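Local coordinates for protein 3-hydroxyacyl-CoA dehydrogenase type-2 (Mycobacterium avium, PDB 3PPI) that probably catalyses the NAD-dependent oxidation of 3-hydroxyacyl-CoA substrates to 3-ketoacyl-CoA, as a member of the short-chain dehydrogenase/reductase family, at residues L101-Y106 with A156-R161. Residues are numbered along the deposited sequence; the frame is centred on the assembly and turned at random.
Sequences LGRLRY and AAAEPR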
ATOM      1  N   LEU A 101       4.453  15.637  36.207  1.00 35.69           N
ATOM      2  CA  LEU A 101       3.482  16.567  35.643  1.00 35.55           C
ATOM      3  C   LEU A 101       2.091  15.949  35.512  1.00 35.77           C
ATOM      4  O   LEU A 101       1.199  16.581  34.971  1.00 36.36           O
ATOM      5  CB  LEU A 101       3.951  17.056  34.264  1.00 34.03           C
ATOM      6  CG  LEU A 101       5.139  18.021  34.236  1.00 33.96           C
ATOM      7  CD1 LEU A 101       5.494  18.383  32.793  1.00 31.74           C
ATOM      8  CD2 LEU A 101       4.844  19.278  35.047  1.00 36.26           C
ATOM      9  N   GLY A 102       1.921  14.719  35.987  1.00 35.82           N
ATOM     10  CA  GLY A 102       0.683  13.958  35.793  1.00 35.10           C
ATOM     11  C   GLY A 102       1.083  12.520  35.543  1.00 34.28           C
ATOM     12  O   GLY A 102       2.248  12.188  35.706  1.00 34.87           O
ATOM     13  N   ARG A 103       0.141  11.658  35.162  1.00 32.89           N
ATOM     14  CA  ARG A 103       0.509  10.300  34.801  1.00 31.91           C
ATOM     15  C   ARG A 103       0.837  10.278  33.302  1.00 29.35           C
ATOM     16  O   ARG A 103       0.030  10.686  32.477  1.00 27.76           O
ATOM     17  CB  ARG A 103      -0.590   9.271  35.151  1.00 32.59           C
ATOM     18  CG  ARG A 103      -0.155   7.771  34.952  1.00 34.53           C
ATOM     19  CD  ARG A 103       1.315   7.586  35.403  1.00 39.20           C
ATOM     20  NE  ARG A 103       1.833   6.225  35.585  1.00 40.19           N
ATOM     21  CZ  ARG A 103       2.612   5.564  34.720  1.00 41.89           C
ATOM     22  NH1 ARG A 103       2.949   6.082  33.531  1.00 38.95           N
ATOM     23  NH2 ARG A 103       3.046   4.340  35.043  1.00 43.35           N
ATOM     24  N   LEU A 104       2.042   9.828  32.966  1.00 27.91           N
ATOM     25  CA  LEU A 104       2.455   9.739  31.571  1.00 25.92           C
ATOM     26  C   LEU A 104       1.535   8.777  30.856  1.00 24.77           C
ATOM     27  O   LEU A 104       1.473   7.599  31.213  1.00 25.22           O
ATOM     28  CB  LEU A 104       3.903   9.249  31.465  1.00 25.59           C
ATOM     29  CG  LEU A 104       4.458   9.046  30.055  1.00 23.10           C
ATOM     30  CD1 LEU A 104       4.370  10.327  29.227  1.00 20.77           C
ATOM     31  CD2 LEU A 104       5.898   8.563  30.160  1.00 20.88           C
ATOM     32  N   ARG A 105       0.814   9.274  29.856  1.00 23.51           N
ATOM     33  CA  ARG A 105      -0.036   8.403  29.059  1.00 23.15           C
ATOM     34  C   ARG A 105       0.194   8.504  27.546  1.00 21.63           C
ATOM     35  O   ARG A 105      -0.292   7.661  26.810  1.00 20.87           O
ATOM     36  CB  ARG A 105      -1.501   8.664  29.393  1.00 23.52           C
ATOM     37  CG  ARG A 105      -1.883   8.275  30.820  1.00 25.22           C
ATOM     38  CD  ARG A 105      -3.414   8.372  31.011  1.00 26.98           C
ATOM     39  NE  ARG A 105      -3.836   7.959  32.347  1.00 28.67           N
ATOM     40  CZ  ARG A 105      -4.074   6.705  32.743  1.00 29.59           C
ATOM     41  NH1 ARG A 105      -3.959   5.674  31.915  1.00 27.75           N
ATOM     42  NH2 ARG A 105      -4.443   6.481  34.001  1.00 29.89           N
ATOM     43  N   TYR A 106       0.959   9.503  27.104  1.00 21.33           N
ATOM     44  CA  TYR A 106       1.078   9.841  25.693  1.00 20.47           C
ATOM     45  C   TYR A 106       2.480  10.273  25.297  1.00 20.50           C
ATOM     46  O   TYR A 106       3.176  10.912  26.069  1.00 21.37           O
ATOM     47  CB  TYR A 106       0.133  10.991  25.377  1.00 20.64           C
ATOM     48  CG  TYR A 106      -1.301  10.729  25.760  1.00 19.95           C
ATOM     49  CD1 TYR A 106      -2.076   9.866  25.012  1.00 19.55           C
ATOM     50  CD2 TYR A 106      -1.870  11.323  26.882  1.00 21.25           C
ATOM     51  CE1 TYR A 106      -3.386   9.609  25.342  1.00 21.54           C
ATOM     52  CE2 TYR A 106      -3.187  11.071  27.232  1.00 22.46           C
ATOM     53  CZ  TYR A 106      -3.941  10.208  26.449  1.00 22.38           C
ATOM     54  OH  TYR A 106      -5.234   9.924  26.752  1.00 24.30           O
ATOM     55  N   ALA A 156       2.325   1.334  30.202  1.00 22.19           N
ATOM     56  CA  ALA A 156       1.770   0.003  30.476  1.00 23.42           C
ATOM     57  C   ALA A 156       1.552  -0.255  31.975  1.00 25.58           C
ATOM     58  O   ALA A 156       0.690  -1.052  32.339  1.00 25.80           O
ATOM     59  CB  ALA A 156       2.667  -1.081  29.879  1.00 22.50           C
ATOM     60  N   ALA A 157       2.313   0.427  32.829  1.00 27.40           N
ATOM     61  CA  ALA A 157       2.140   0.310  34.291  1.00 29.68           C
ATOM     62  C   ALA A 157       1.022   1.201  34.865  1.00 30.63           C
ATOM     63  O   ALA A 157       0.671   1.065  36.035  1.00 31.67           O
ATOM     64  CB  ALA A 157       3.473   0.588  35.017  1.00 29.96           C
ATOM     65  N   ALA A 158       0.447   2.084  34.048  1.00 30.60           N
ATOM     66  CA  ALA A 158      -0.636   2.969  34.504  1.00 31.28           C
ATOM     67  C   ALA A 158      -1.971   2.217  34.596  1.00 32.08           C
ATOM     68  O   ALA A 158      -2.125   1.136  34.025  1.00 30.61           O
ATOM     69  CB  ALA A 158      -0.785   4.144  33.567  1.00 30.29           C
ATOM     70  N   GLU A 159      -2.932   2.792  35.317  1.00 32.94           N
ATOM     71  CA  GLU A 159      -4.268   2.203  35.389  1.00 34.31           C
ATOM     72  C   GLU A 159      -5.018   2.579  34.130  1.00 32.78           C
ATOM     73  O   GLU A 159      -4.969   3.727  33.712  1.00 32.01           O
ATOM     74  CB  GLU A 159      -5.053   2.683  36.630  1.00 36.03           C
ATOM     75  CG  GLU A 159      -4.625   2.023  37.958  1.00 41.23           C
ATOM     76  CD  GLU A 159      -4.811   0.498  37.951  1.00 47.11           C
ATOM     77  OE1 GLU A 159      -5.836   0.013  37.407  1.00 49.76           O
ATOM     78  OE2 GLU A 159      -3.925  -0.215  38.479  1.00 51.29           O
ATOM     79  N   PRO A 160      -5.711   1.612  33.516  1.00 32.68           N
ATOM     80  CA  PRO A 160      -6.522   1.945  32.368  1.00 32.30           C
ATOM     81  C   PRO A 160      -7.740   2.798  32.739  1.00 33.34           C
ATOM     82  O   PRO A 160      -8.240   2.738  33.863  1.00 34.26           O
ATOM     83  CB  PRO A 160      -6.950   0.573  31.829  1.00 32.01           C
ATOM     84  CG  PRO A 160      -6.886  -0.329  32.986  1.00 32.84           C
ATOM     85  CD  PRO A 160      -5.816   0.187  33.880  1.00 33.25           C
ATOM     86  N   ARG A 161      -8.187   3.600  31.786  1.00 33.48           N
ATOM     87  CA  ARG A 161      -9.474   4.274  31.870  1.00 34.32           C
ATOM     88  C   ARG A 161     -10.608   3.240  31.762  1.00 34.41           C
ATOM     89  O   ARG A 161     -10.377   2.070  31.434  1.00 33.53           O
ATOM     90  CB  ARG A 161      -9.588   5.318  30.751  1.00 33.78           C
ATOM     91  CG  ARG A 161      -9.142   6.724  31.133  1.00 36.33           C
ATOM     92  CD  ARG A 161      -7.772   6.765  31.756  1.00 38.99           C
ATOM     93  NE  ARG A 161      -7.416   8.138  32.080  1.00 42.63           N
ATOM     94  CZ  ARG A 161      -6.950   9.036  31.219  1.00 42.82           C
ATOM     95  NH1 ARG A 161      -6.747   8.722  29.940  1.00 43.41           N
ATOM     96  NH2 ARG A 161      -6.673  10.261  31.650  1.00 43.01           N
TER
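The backbone carbonyl O of Glu-159 is gripped end-on by the guanidinium of Arg-105. Both NH1 and NH2 of Arg-105 donate to this Glu-159 O, each at 2.8 Å. The oxygen lies close to the guanidinium plane, and the N-H...O angles of about 144° show that the forked bonds are bent. The Arg-105 chain runs extended from CG to NE, which carries its end across to the loop. NH1 also bonds to Arg-166 O, so the group is held against rotation.

Its two faces are covered by the loop. Ala-158 CB sits over one, 3.9 Å from Arg-105 NH1. Over the opposite face lies the guanidinium of Arg-161, stacked with planes 11° apart and centres 4.0 Å apart. Two like charges meet here, and carbonyl oxygens probably ease the repulsion: Arg-161 NH2 bonds to Gln-27 O, which also accepts from the Tyr-106 hydroxyl. Tyr-106 OH lies at the edge of the Arg-161 guanidinium, 3.7 Å from NH1.

Arg-103 bends at chi2 (39°), and its guanidinium lies with one face on Ala-158 CB, 3.9 Å from CZ. Its NH2 bonds to Ser-154 O near the end of helix 130-156.

The contact joins the start of central strand 103-109 to the loop between helix 130-156 and neighbouring parallel strand 167-172. This loop belongs to a right-handed beta-alpha-beta crossover of the Rossmann fold of short-chain dehydrogenases.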